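Local coordinates for protein convulxin alpha (Crotalus durissus, PDB 1UMR) that activates platelets by binding the collagen receptor glycoprotein VI, as one subunit of a multimeric snake venom lectin (snaclec), at residues W25-W30 / I122-F127; F31-K34 / A39-V42; I70-Q75 / R114-A119; W55-N60 / P126-F131. All coordinates share one frame; numbering follows the deposited sequence.

Overall arrangement
All four contacts belong to one C-type lectin-like domain. Contacts 1 and 2 share helix 25-35, their centres about 10 Å apart; contacts 1 and 4 both use strand 125-131, which helix 25-35 meets at F127 and helix 47-60 at V128. Contact 2 touches contact 4 through the C32-C129 disulfide. Contact 3 lies in the smaller sheet, centred about 12 Å from contact 1 and about 15 Å from contact 4. Along the chain contact 1 opens first, with contacts 2 and 3 lying between its segments, and shares P126 and F127 with contact 4, which ends last. The late strands return to the early helices and close a compact domain, from which one strand continues a sheet with another chain.

Contact 1: residues W25-W30 / I122-F127; sequences WEDAEW and IGKIPF
This is a helix-on-strand packing contact near the middle of the C-type lectin fold, where the start of helix 25-35 lies over the beginning of strand 125-131. Its apolar part is one methyl on one ring: A28 CB sits above a face of the F127 ring, 3.7 Å from the centroid and 18° off the ring normal, a CH-pi contact. F127 CG stands between its own backbone N and carbonyl carbon (chi1 56°), which lays the ring beneath the helix. Alanine suits the site because its short side chain lets the helix approach a broad phenyl face. L41 of strand 40-41 touches both residues.

Further out the contact turns polar. D27 OD2 and K124 NZ stand 4.5 Å apart, too far for a salt bridge, and a water bridges them, accepting from K124 NZ at 3.0 Å and donating to D27 OD2 at a short, doubtful distance. Lysine suits this place, since its chain can carry the ammonium out toward the helix. W25 turns its indole away, its NE1 donating a hydrogen bond to I70 O. The chemistry implies a small apolar join between buried A28 and F127, and beside it a water-bridged pair whose charges probably attract only mildly.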
loop_
_atom_site.group_PDB
_atom_site.type_symbol
_atom_site.label_atom_id
_atom_site.label_comp_id
_atom_site.label_asym_id
_atom_site.label_seq_id
_atom_site.Cartn_x
_atom_site.Cartn_y
_atom_site.Cartn_z
ATOM N N TRP A 25 50.131 -1.791 21.277
ATOM C CA TRP A 25 49.317 -2.478 20.315
ATOM C C TRP A 25 50.086 -2.769 19.017
ATOM O O TRP A 25 50.106 -3.881 18.492
ATOM C CB TRP A 25 48.008 -1.716 20.097
ATOM C CG TRP A 25 46.999 -2.454 19.325
ATOM C CD1 TRP A 25 45.820 -3.053 19.778
ATOM C CD2 TRP A 25 47.021 -2.627 17.916
ATOM N NE1 TRP A 25 45.096 -3.555 18.697
ATOM C CE2 TRP A 25 45.819 -3.304 17.542
ATOM C CE3 TRP A 25 47.900 -2.197 16.900
ATOM C CZ2 TRP A 25 45.519 -3.594 16.206
ATOM C CZ3 TRP A 25 47.613 -2.508 15.564
ATOM C CH2 TRP A 25 46.408 -3.173 15.212
ATOM N N GLU A 26 50.777 -1.810 18.498
ATOM C CA GLU A 26 51.368 -2.208 17.265
ATOM C C GLU A 26 52.615 -3.081 17.475
ATOM O O GLU A 26 53.020 -3.849 16.580
ATOM C CB GLU A 26 51.533 -1.017 16.311
ATOM C CG GLU A 26 52.907 -0.428 16.353
ATOM C CD GLU A 26 52.997 1.108 16.212
ATOM O OE1 GLU A 26 54.013 1.608 16.765
ATOM O OE2 GLU A 26 52.101 1.786 15.584
ATOM N N ASP A 27 53.243 -3.014 18.633
ATOM C CA ASP A 27 54.426 -3.861 18.788
ATOM C C ASP A 27 53.947 -5.282 18.947
ATOM O O ASP A 27 54.579 -6.203 18.477
ATOM C CB ASP A 27 55.263 -3.458 20.011
ATOM C CG ASP A 27 56.121 -2.197 19.744
ATOM O OD1 ASP A 27 56.362 -1.854 18.570
ATOM O OD2 ASP A 27 56.593 -1.508 20.669
ATOM N N ALA A 28 52.806 -5.411 19.630
ATOM C CA ALA A 28 52.125 -6.695 19.847
ATOM C C ALA A 28 51.686 -7.277 18.557
ATOM O O ALA A 28 51.953 -8.432 18.307
ATOM C CB ALA A 28 50.925 -6.615 20.804
ATOM N N GLU A 29 50.970 -6.496 17.748
ATOM C CA GLU A 29 50.526 -7.039 16.474
ATOM C C GLU A 29 51.768 -7.433 15.615
ATOM O O GLU A 29 51.768 -8.479 14.918
ATOM C CB GLU A 29 49.678 -6.046 15.773
ATOM C CG GLU A 29 49.720 -6.243 14.294
ATOM C CD GLU A 29 48.722 -7.371 13.918
ATOM O OE1 GLU A 29 48.620 -7.834 12.785
ATOM O OE2 GLU A 29 47.997 -7.778 14.794
ATOM N N TRP A 30 52.865 -6.675 15.693
ATOM C CA TRP A 30 54.014 -7.099 14.869
ATOM C C TRP A 30 54.656 -8.369 15.471
ATOM O O TRP A 30 54.958 -9.372 14.767
ATOM C CB TRP A 30 55.036 -6.016 14.886
ATOM C CG TRP A 30 56.293 -6.138 13.992
ATOM C CD1 TRP A 30 56.512 -6.933 12.837
ATOM C CD2 TRP A 30 57.526 -5.461 14.254
ATOM N NE1 TRP A 30 57.805 -6.709 12.389
ATOM C CE2 TRP A 30 58.425 -5.790 13.214
ATOM C CE3 TRP A 30 57.911 -4.481 15.200
ATOM C CZ2 TRP A 30 59.700 -5.203 13.113
ATOM C CZ3 TRP A 30 59.213 -3.951 15.131
ATOM C CH2 TRP A 30 60.074 -4.304 14.087
ATOM N N ILE A 122 48.849 3.467 22.928
ATOM C CA ILE A 122 50.206 3.475 23.542
ATOM C C ILE A 122 50.375 2.734 24.863
ATOM O O ILE A 122 51.459 2.553 25.307
ATOM C CB ILE A 122 50.917 4.860 23.488
ATOM C CG1 ILE A 122 50.100 5.965 24.134
ATOM C CG2 ILE A 122 51.324 5.212 22.017
ATOM C CD1 ILE A 122 50.978 6.958 24.895
ATOM N N GLY A 123 49.319 2.184 25.447
ATOM C CA GLY A 123 49.540 1.384 26.647
ATOM C C GLY A 123 50.345 0.105 26.384
ATOM O O GLY A 123 50.208 -0.524 25.336
ATOM N N LYS A 124 51.158 -0.299 27.350
ATOM C CA LYS A 124 51.969 -1.523 27.259
ATOM C C LYS A 124 51.366 -2.724 28.052
ATOM O O LYS A 124 51.451 -2.793 29.276
ATOM C CB LYS A 124 53.459 -1.235 27.573
ATOM C CG LYS A 124 54.038 -0.067 26.688
ATOM C CD LYS A 124 55.464 0.471 27.125
ATOM C CE LYS A 124 56.598 0.220 26.067
ATOM N NZ LYS A 124 56.422 0.683 24.573
ATOM N N ILE A 125 50.686 -3.639 27.341
ATOM C CA ILE A 125 50.053 -4.727 28.037
ATOM C C ILE A 125 50.327 -6.101 27.352
ATOM O O ILE A 125 50.889 -6.167 26.240
ATOM C CB ILE A 125 48.565 -4.493 28.220
ATOM C CG1 ILE A 125 47.927 -4.090 26.878
ATOM C CG2 ILE A 125 48.286 -3.390 29.256
ATOM C CD1 ILE A 125 46.413 -4.098 26.916
ATOM N N PRO A 126 49.994 -7.188 28.077
ATOM C CA PRO A 126 50.021 -8.518 27.488
ATOM C C PRO A 126 48.989 -8.518 26.355
ATOM O O PRO A 126 48.218 -7.542 26.219
ATOM C CB PRO A 126 49.667 -9.476 28.649
ATOM C CG PRO A 126 49.104 -8.595 29.743
ATOM C CD PRO A 126 49.573 -7.204 29.492
ATOM N N PHE A 127 49.006 -9.584 25.546
ATOM C CA PHE A 127 48.222 -9.636 24.348
ATOM C C PHE A 127 48.072 -11.084 23.937
ATOM O O PHE A 127 48.892 -11.955 24.399
ATOM C CB PHE A 127 48.942 -8.842 23.290
ATOM C CG PHE A 127 50.307 -9.297 23.048
ATOM C CD1 PHE A 127 51.343 -8.784 23.770
ATOM C CD2 PHE A 127 50.590 -10.235 22.061
ATOM C CE1 PHE A 127 52.678 -9.176 23.536
ATOM C CE2 PHE A 127 51.923 -10.589 21.819
ATOM C CZ PHE A 127 52.978 -10.035 22.602
HETATM O O HOH W 1 55.687 -1.793 22.983
#

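Contact 2: residues F31-K34 / A39-V42; sequences FCTK and AHLV
A39 begins the strand side by setting its methyl against the end of the helix: its CB lies 3.3 Å from C32 O, and its carbonyl faces T33. T33 OG1 gives A39 O a weak hydrogen bond of 3.4 Å, while T33 CA approaches the same oxygen in a CA-H...O contact with an angle of 150° at the hydrogen. A small residue suits this place because the two backbones are close here, the CA atoms of T33 and A39 being 4.7 Å apart, and threonine brings a hydroxyl on a short branch that can reach across.

At H40 the backbone does the touching. C32 CB rests 3.4 Å from H40 C, and the side chain of H40 points away from the helix, while H40 pairs through its backbone with K130 of the neighbouring strand. This is the C-type lectin fold, in which helix 25-35 is tied to the sheet by the disulfide between C32 and C129. With SG beside its own backbone N (chi1 -72°), C32 directs the sulfur toward strand 125-131.

L41 follows, its CD2 methyl 4.0 Å from C32 SG. Leucine provides an apolar cover for the sulfur and also packs on W25, A28 and F127. Its backbone N is held by E29 OE2, and V42 carries the chain onward, bonded through its backbone to V128 and G71.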
loop_
_atom_site.group_PDB
_atom_site.type_symbol
_atom_site.label_atom_id
_atom_site.label_comp_id
_atom_site.label_asym_id
_atom_site.label_seq_id
_atom_site.Cartn_x
_atom_site.Cartn_y
_atom_site.Cartn_z
ATOM N N PHE A 31 54.867 -8.332 16.772
ATOM C CA PHE A 31 55.303 -9.562 17.395
ATOM C C PHE A 31 54.399 -10.795 16.937
ATOM O O PHE A 31 54.938 -11.863 16.554
ATOM C CB PHE A 31 55.317 -9.379 18.909
ATOM C CG PHE A 31 55.762 -10.626 19.661
ATOM C CD1 PHE A 31 54.809 -11.593 20.041
ATOM C CD2 PHE A 31 57.141 -10.859 19.945
ATOM C CE1 PHE A 31 55.216 -12.813 20.718
ATOM C CE2 PHE A 31 57.559 -12.089 20.543
ATOM C CZ PHE A 31 56.571 -13.060 20.963
ATOM N N CYS A 32 53.062 -10.674 16.997
ATOM C CA CYS A 32 52.209 -11.839 16.613
ATOM C C CYS A 32 52.632 -12.325 15.219
ATOM O O CYS A 32 52.820 -13.485 14.974
ATOM C CB CYS A 32 50.710 -11.537 16.632
ATOM S SG CYS A 32 50.190 -11.388 18.316
ATOM N N THR A 33 52.891 -11.376 14.344
ATOM C CA THR A 33 53.042 -11.641 12.949
ATOM C C THR A 33 54.308 -12.515 12.730
ATOM O O THR A 33 54.419 -13.311 11.741
ATOM C CB THR A 33 53.122 -10.164 12.394
ATOM O OG1 THR A 33 51.972 -9.773 11.550
ATOM C CG2 THR A 33 54.400 -9.808 11.763
ATOM N N LYS A 34 55.263 -12.371 13.659
ATOM C CA LYS A 34 56.547 -13.006 13.530
ATOM C C LYS A 34 56.421 -14.480 14.018
ATOM O O LYS A 34 57.283 -15.243 13.720
ATOM C CB LYS A 34 57.646 -12.308 14.361
ATOM C CG LYS A 34 57.956 -10.798 13.954
ATOM C CD LYS A 34 58.939 -10.203 14.999
ATOM C CE LYS A 34 59.535 -8.847 14.577
ATOM N NZ LYS A 34 60.163 -8.218 15.773
ATOM N N ALA A 39 49.798 -14.944 11.192
ATOM C CA ALA A 39 49.373 -14.587 12.568
ATOM C C ALA A 39 49.165 -13.075 12.764
ATOM O O ALA A 39 49.783 -12.292 12.100
ATOM C CB ALA A 39 50.308 -15.079 13.556
ATOM N N HIS A 40 48.347 -12.732 13.757
ATOM C CA HIS A 40 47.908 -11.374 14.093
ATOM C C HIS A 40 47.494 -11.341 15.590
ATOM O O HIS A 40 47.325 -12.446 16.162
ATOM C CB HIS A 40 46.663 -11.106 13.304
ATOM C CG HIS A 40 46.970 -10.796 11.899
ATOM N ND1 HIS A 40 46.655 -11.647 10.843
ATOM C CD2 HIS A 40 47.672 -9.775 11.376
ATOM C CE1 HIS A 40 47.112 -11.112 9.719
ATOM N NE2 HIS A 40 47.736 -9.984 10.019
ATOM N N LEU A 41 47.348 -10.145 16.222
ATOM C CA LEU A 41 46.603 -10.092 17.492
ATOM C C LEU A 41 45.280 -10.896 17.317
ATOM O O LEU A 41 44.768 -10.950 16.210
ATOM C CB LEU A 41 46.269 -8.662 17.853
ATOM C CG LEU A 41 47.506 -7.966 18.383
ATOM C CD1 LEU A 41 47.127 -6.427 18.424
ATOM C CD2 LEU A 41 47.747 -8.614 19.815
ATOM N N VAL A 42 44.736 -11.531 18.360
ATOM C CA VAL A 42 43.456 -12.190 18.150
ATOM C C VAL A 42 42.351 -11.286 17.540
ATOM O O VAL A 42 42.154 -10.136 17.911
ATOM C CB VAL A 42 42.685 -12.589 19.455
ATOM C CG1 VAL A 42 42.417 -14.009 19.635
ATOM C CG2 VAL A 42 43.010 -11.846 20.612
#

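Contact 3: residues I70-Q75 / R114-A119; sequences IGLRVQ and RKWFVA
W116 lays one side of its indole against the ends of two aliphatic side chains of strand 67-74, I70 and L72. I70 CD1 lies over a face of the five-membered ring, 4.2 Å from its centroid and 18° off the normal, a CH-pi contact displaced toward the rim of the indole; its nearest ring atom is W116 CD1, at 4.0 Å. L72 CD1 meets the benzene half of the indole instead, 3.6 Å from W116 CE3 and 3.7 Å from W116 CZ3. Both aliphatic side chains cross the indole at about a right angle. The tryptophan reaches them with CG anti to its own carbonyl carbon (chi1 -55°).

The segments lie on or beside the two outermost strands, within this chain, of a three-stranded antiparallel sheet. Strand 104-108 runs between them, and no hydrogen bond passes directly from one segment to the other: I70 and V74 pair with S105 and K103, while F117 and A119 pair with L106 and C104. A large flat side chain suits position 116 because the strand backbones are well separated, the I70 and W116 CA atoms being 8.6 Å apart, and branched aliphatic residues opposite it supply methyls for its surface.

The cluster also borders a subunit interface. L72, R73 and V74 form an antiparallel ladder with a strand of another protein chain, so the sheet runs on across the boundary, and aromatic residues of that neighbouring chain meet W116 edge-to-face. At the end of segment 70-75, Q75 NE2 folds back to R73 O at 3.1 Å, approaching from above the carbonyl plane with an N-H...O angle of 161°.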
loop_
_atom_site.group_PDB
_atom_site.type_symbol
_atom_site.label_atom_id
_atom_site.label_comp_id
_atom_site.label_asym_id
_atom_site.label_seq_id
_atom_site.Cartn_x
_atom_site.Cartn_y
_atom_site.Cartn_z
ATOM N N ILE A 70 43.456 -7.005 22.051
ATOM C CA ILE A 70 42.984 -7.768 20.896
ATOM C C ILE A 70 43.103 -6.872 19.589
ATOM O O ILE A 70 43.613 -5.718 19.608
ATOM C CB ILE A 70 41.654 -8.236 21.096
ATOM C CG1 ILE A 70 40.756 -7.015 21.037
ATOM C CG2 ILE A 70 41.555 -9.000 22.449
ATOM C CD1 ILE A 70 39.391 -7.213 21.452
ATOM N N GLY A 71 42.729 -7.431 18.446
ATOM C CA GLY A 71 43.235 -6.970 17.151
ATOM C C GLY A 71 42.302 -5.927 16.512
ATOM O O GLY A 71 42.382 -5.665 15.295
ATOM N N LEU A 72 41.424 -5.290 17.295
ATOM C CA LEU A 72 40.523 -4.311 16.664
ATOM C C LEU A 72 41.071 -2.946 16.779
ATOM O O LEU A 72 41.450 -2.439 17.903
ATOM C CB LEU A 72 39.161 -4.343 17.324
ATOM C CG LEU A 72 37.985 -5.014 16.689
ATOM C CD1 LEU A 72 36.718 -4.782 17.647
ATOM C CD2 LEU A 72 37.637 -4.559 15.218
ATOM N N ARG A 73 41.055 -2.245 15.667
ATOM C CA ARG A 73 41.662 -0.900 15.769
ATOM C C ARG A 73 40.876 0.035 14.856
ATOM O O ARG A 73 40.364 -0.422 13.806
ATOM C CB ARG A 73 43.189 -0.956 15.479
ATOM C CG ARG A 73 43.922 0.416 15.062
ATOM C CD ARG A 73 45.525 0.414 15.082
ATOM N NE ARG A 73 46.059 1.794 15.272
ATOM C CZ ARG A 73 47.273 2.282 15.815
ATOM N NH1 ARG A 73 48.320 1.547 16.256
ATOM N NH2 ARG A 73 47.404 3.627 15.922
ATOM N N VAL A 74 40.764 1.322 15.242
ATOM C CA VAL A 74 40.152 2.362 14.379
ATOM C C VAL A 74 40.996 2.639 13.105
ATOM O O VAL A 74 42.212 2.791 13.187
ATOM C CB VAL A 74 40.041 3.703 15.166
ATOM C CG1 VAL A 74 39.503 4.878 14.260
ATOM C CG2 VAL A 74 39.187 3.543 16.467
ATOM N N GLN A 75 40.391 2.749 11.928
ATOM C CA GLN A 75 41.206 2.952 10.715
ATOM C C GLN A 75 41.342 4.471 10.446
ATOM O O GLN A 75 42.207 4.925 9.728
ATOM C CB GLN A 75 40.591 2.234 9.461
ATOM C CG GLN A 75 40.425 0.694 9.632
ATOM C CD GLN A 75 41.840 0.046 9.921
ATOM O OE1 GLN A 75 42.683 0.022 9.033
ATOM N NE2 GLN A 75 42.091 -0.386 11.185
ATOM N N ARG A 114 35.425 -10.686 28.903
ATOM C CA ARG A 114 34.318 -10.816 27.977
ATOM C C ARG A 114 33.739 -9.578 27.256
ATOM O O ARG A 114 33.129 -9.685 26.161
ATOM C CB ARG A 114 33.216 -11.750 28.546
ATOM C CG ARG A 114 33.690 -13.134 28.342
ATOM C CD ARG A 114 33.775 -13.411 26.820
ATOM N NE ARG A 114 32.900 -14.496 26.715
ATOM C CZ ARG A 114 31.792 -14.633 26.051
ATOM N NH1 ARG A 114 31.313 -13.846 25.102
ATOM N NH2 ARG A 114 31.256 -15.774 26.280
ATOM N N LYS A 115 33.896 -8.374 27.693
ATOM C CA LYS A 115 33.406 -7.507 26.590
ATOM C C LYS A 115 34.589 -6.807 26.036
ATOM O O LYS A 115 35.667 -7.078 26.524
ATOM C CB LYS A 115 32.285 -6.599 27.018
ATOM C CG LYS A 115 31.395 -7.235 28.071
ATOM C CD LYS A 115 30.068 -7.777 27.461
ATOM C CE LYS A 115 28.880 -6.783 27.561
ATOM N NZ LYS A 115 28.340 -6.410 26.140
ATOM N N TRP A 116 34.421 -5.974 25.006
ATOM C CA TRP A 116 35.549 -5.326 24.424
ATOM C C TRP A 116 35.546 -3.873 24.834
ATOM O O TRP A 116 34.474 -3.178 24.768
ATOM C CB TRP A 116 35.499 -5.399 22.879
ATOM C CG TRP A 116 35.375 -6.763 22.290
ATOM C CD1 TRP A 116 35.704 -7.921 22.867
ATOM C CD2 TRP A 116 34.870 -7.087 20.970
ATOM N NE1 TRP A 116 35.417 -8.949 22.007
ATOM C CE2 TRP A 116 34.924 -8.443 20.831
ATOM C CE3 TRP A 116 34.354 -6.348 19.939
ATOM C CZ2 TRP A 116 34.486 -9.098 19.678
ATOM C CZ3 TRP A 116 33.922 -6.995 18.776
ATOM C CH2 TRP A 116 33.975 -8.351 18.668
ATOM N N PHE A 117 36.747 -3.413 25.192
ATOM C CA PHE A 117 36.899 -2.058 25.693
ATOM C C PHE A 117 37.813 -1.222 24.784
ATOM O O PHE A 117 38.871 -1.696 24.353
ATOM C CB PHE A 117 37.549 -2.137 27.079
ATOM C CG PHE A 117 36.592 -2.603 28.151
ATOM C CD1 PHE A 117 35.958 -1.664 28.962
ATOM C CD2 PHE A 117 36.299 -3.995 28.323
ATOM C CE1 PHE A 117 35.093 -2.072 29.977
ATOM C CE2 PHE A 117 35.400 -4.410 29.348
ATOM C CZ PHE A 117 34.778 -3.438 30.172
ATOM N N VAL A 118 37.430 0.006 24.478
ATOM C CA VAL A 118 38.326 0.927 23.780
ATOM C C VAL A 118 39.550 1.289 24.680
ATOM O O VAL A 118 39.476 1.320 25.918
ATOM C CB VAL A 118 37.597 2.191 23.490
ATOM C CG1 VAL A 118 38.527 3.121 22.777
ATOM C CG2 VAL A 118 36.391 1.903 22.579
ATOM N N ALA A 119 40.694 1.517 24.046
ATOM C CA ALA A 119 41.912 1.814 24.755
ATOM C C ALA A 119 42.863 2.638 23.873
ATOM O O ALA A 119 42.865 2.549 22.668
ATOM C CB ALA A 119 42.659 0.455 25.193
#

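Contact 4: residues W55-N60 / P126-F131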
loop_
_atom_site.group_PDB
_atom_site.type_symbol
_atom_site.label_atom_id
_atom_site.label_comp_id
_atom_site.label_asym_id
_atom_site.label_seq_id
_atom_site.Cartn_x
_atom_site.Cartn_y
_atom_site.Cartn_z
ATOM N N TRP A 55 38.321 -18.076 28.614
ATOM C CA TRP A 55 38.858 -19.195 29.358
ATOM C C TRP A 55 40.335 -19.252 29.168
ATOM O O TRP A 55 41.076 -19.216 30.153
ATOM C CB TRP A 55 38.148 -20.459 28.905
ATOM C CG TRP A 55 38.634 -21.685 29.533
ATOM C CD1 TRP A 55 38.090 -22.367 30.650
ATOM C CD2 TRP A 55 39.737 -22.471 29.075
ATOM N NE1 TRP A 55 38.838 -23.501 30.890
ATOM C CE2 TRP A 55 39.856 -23.594 29.963
ATOM C CE3 TRP A 55 40.663 -22.338 28.014
ATOM C CZ2 TRP A 55 40.869 -24.563 29.822
ATOM C CZ3 TRP A 55 41.662 -23.307 27.862
ATOM C CH2 TRP A 55 41.766 -24.398 28.781
ATOM N N MET A 56 40.819 -19.265 27.921
ATOM C CA MET A 56 42.257 -19.456 27.775
ATOM C C MET A 56 42.996 -18.337 28.524
ATOM O O MET A 56 44.033 -18.569 29.162
ATOM C CB MET A 56 42.694 -19.513 26.312
ATOM C CG MET A 56 44.066 -19.935 26.189
ATOM S SD MET A 56 44.830 -19.554 24.572
ATOM C CE MET A 56 44.921 -17.738 24.575
ATOM N N VAL A 57 42.481 -17.114 28.459
ATOM C CA VAL A 57 43.263 -16.045 29.050
ATOM C C VAL A 57 43.185 -16.159 30.593
ATOM O O VAL A 57 44.200 -15.993 31.314
ATOM C CB VAL A 57 42.705 -14.703 28.632
ATOM C CG1 VAL A 57 43.328 -13.476 29.573
ATOM C CG2 VAL A 57 42.853 -14.482 27.046
ATOM N N THR A 58 41.973 -16.442 31.100
ATOM C CA THR A 58 41.814 -16.736 32.518
ATOM C C THR A 58 42.859 -17.736 33.050
ATOM O O THR A 58 43.435 -17.542 34.136
ATOM C CB THR A 58 40.402 -17.147 32.784
ATOM O OG1 THR A 58 39.624 -15.946 32.825
ATOM C CG2 THR A 58 40.202 -17.624 34.230
ATOM N N GLN A 59 43.144 -18.769 32.268
ATOM C CA GLN A 59 44.042 -19.814 32.739
ATOM C C GLN A 59 45.462 -19.493 32.502
ATOM O O GLN A 59 46.255 -20.248 32.973
ATOM C CB GLN A 59 43.839 -21.225 32.081
ATOM C CG GLN A 59 42.416 -21.739 32.007
ATOM C CD GLN A 59 41.830 -21.910 33.365
ATOM O OE1 GLN A 59 42.467 -22.563 34.166
ATOM N NE2 GLN A 59 40.629 -21.295 33.652
ATOM N N ASN A 60 45.844 -18.487 31.701
ATOM C CA ASN A 60 47.291 -18.345 31.494
ATOM C C ASN A 60 47.770 -16.986 31.801
ATOM O O ASN A 60 48.985 -16.707 31.758
ATOM C CB ASN A 60 47.754 -18.810 30.114
ATOM C CG ASN A 60 47.385 -20.333 29.851
ATOM O OD1 ASN A 60 48.265 -21.171 29.814
ATOM N ND2 ASN A 60 46.084 -20.651 29.730
ATOM N N PRO A 126 49.994 -7.188 28.077
ATOM C CA PRO A 126 50.021 -8.518 27.488
ATOM C C PRO A 126 48.989 -8.518 26.355
ATOM O O PRO A 126 48.218 -7.542 26.219
ATOM C CB PRO A 126 49.667 -9.476 28.649
ATOM C CG PRO A 126 49.104 -8.595 29.743
ATOM C CD PRO A 126 49.573 -7.204 29.492
ATOM N N PHE A 127 49.006 -9.584 25.546
ATOM C CA PHE A 127 48.222 -9.636 24.348
ATOM C C PHE A 127 48.072 -11.084 23.937
ATOM O O PHE A 127 48.892 -11.955 24.399
ATOM C CB PHE A 127 48.942 -8.842 23.290
ATOM C CG PHE A 127 50.307 -9.297 23.048
ATOM C CD1 PHE A 127 51.343 -8.784 23.770
ATOM C CD2 PHE A 127 50.590 -10.235 22.061
ATOM C CE1 PHE A 127 52.678 -9.176 23.536
ATOM C CE2 PHE A 127 51.923 -10.589 21.819
ATOM C CZ PHE A 127 52.978 -10.035 22.602
ATOM N N VAL A 128 47.026 -11.350 23.122
ATOM C CA VAL A 128 46.782 -12.679 22.590
ATOM C C VAL A 128 47.079 -12.750 21.132
ATOM O O VAL A 128 46.698 -11.847 20.422
ATOM C CB VAL A 128 45.315 -13.119 22.895
ATOM C CG1 VAL A 128 44.940 -14.547 22.300
ATOM C CG2 VAL A 128 45.132 -13.155 24.367
ATOM N N CYS A 129 47.813 -13.793 20.689
ATOM C CA CYS A 129 48.078 -14.053 19.268
ATOM C C CYS A 129 47.147 -15.145 18.669
ATOM O O CYS A 129 46.675 -16.050 19.383
ATOM C CB CYS A 129 49.499 -14.468 19.038
ATOM S SG CYS A 129 50.675 -13.123 19.335
ATOM N N LYS A 130 46.830 -15.035 17.388
ATOM C CA LYS A 130 45.997 -16.025 16.689
ATOM C C LYS A 130 46.507 -16.289 15.294
ATOM O O LYS A 130 47.028 -15.407 14.618
ATOM C CB LYS A 130 44.503 -15.691 16.720
ATOM C CG LYS A 130 43.594 -16.377 15.627
ATOM C CD LYS A 130 42.188 -15.715 15.660
ATOM C CE LYS A 130 41.194 -16.264 14.574
ATOM N NZ LYS A 130 39.794 -15.814 14.790
ATOM N N PHE A 131 46.477 -17.549 14.893
ATOM C CA PHE A 131 46.822 -17.925 13.525
ATOM C C PHE A 131 46.200 -19.253 13.109
ATOM O O PHE A 131 45.775 -20.007 13.975
ATOM C CB PHE A 131 48.319 -17.956 13.325
ATOM C CG PHE A 131 48.976 -19.204 13.743
ATOM C CD1 PHE A 131 49.619 -19.306 14.975
ATOM C CD2 PHE A 131 49.088 -20.250 12.847
ATOM C CE1 PHE A 131 50.321 -20.450 15.371
ATOM C CE2 PHE A 131 49.786 -21.404 13.165
ATOM C CZ PHE A 131 50.437 -21.521 14.450
#
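M56 is the first residue of the helical segment to meet the strand. Its methyl CE comes within 3.9 Å of V128 CG1, and the two side chains approach tip to tip. CG stands anti to the backbone N (chi1 -170°), and a bend at chi3 of 68° turns the terminal methyl into place. Methionine, long and unbranched, suits a site where a wide gap between helix and strand backbones has to be spanned by a side chain.

V57 comes next and places its CG2 methyl 3.8 Å from V128 CG2, the two valines crossing obliquely. Each methyl of V128 therefore has its own partner: CG1 takes M56 and CG2 takes V57. Beta-branched valine fits both places, since its two methyls present a short, broad apolar end. The V57 and V128 CA atoms are 8.1 Å apart, so side chains alone bridge the gap.

N60 bonds back to M56 O through its ND2 at 3.0 Å, lying in the carbonyl plane on a lone pair, while its OD1 accepts from Y9 OH; the amide thereby links this segment to strand 9-11.

Within the C-type lectin fold, V68 of strand 67-74 touches both valines and F113 lies against V57. C129, which follows V128, faces away from helix 47-60 toward C32, so strand 125-131 runs between the two helices, bonded to helix 25-35 by the disulfide and packed on helix 47-60 through V128.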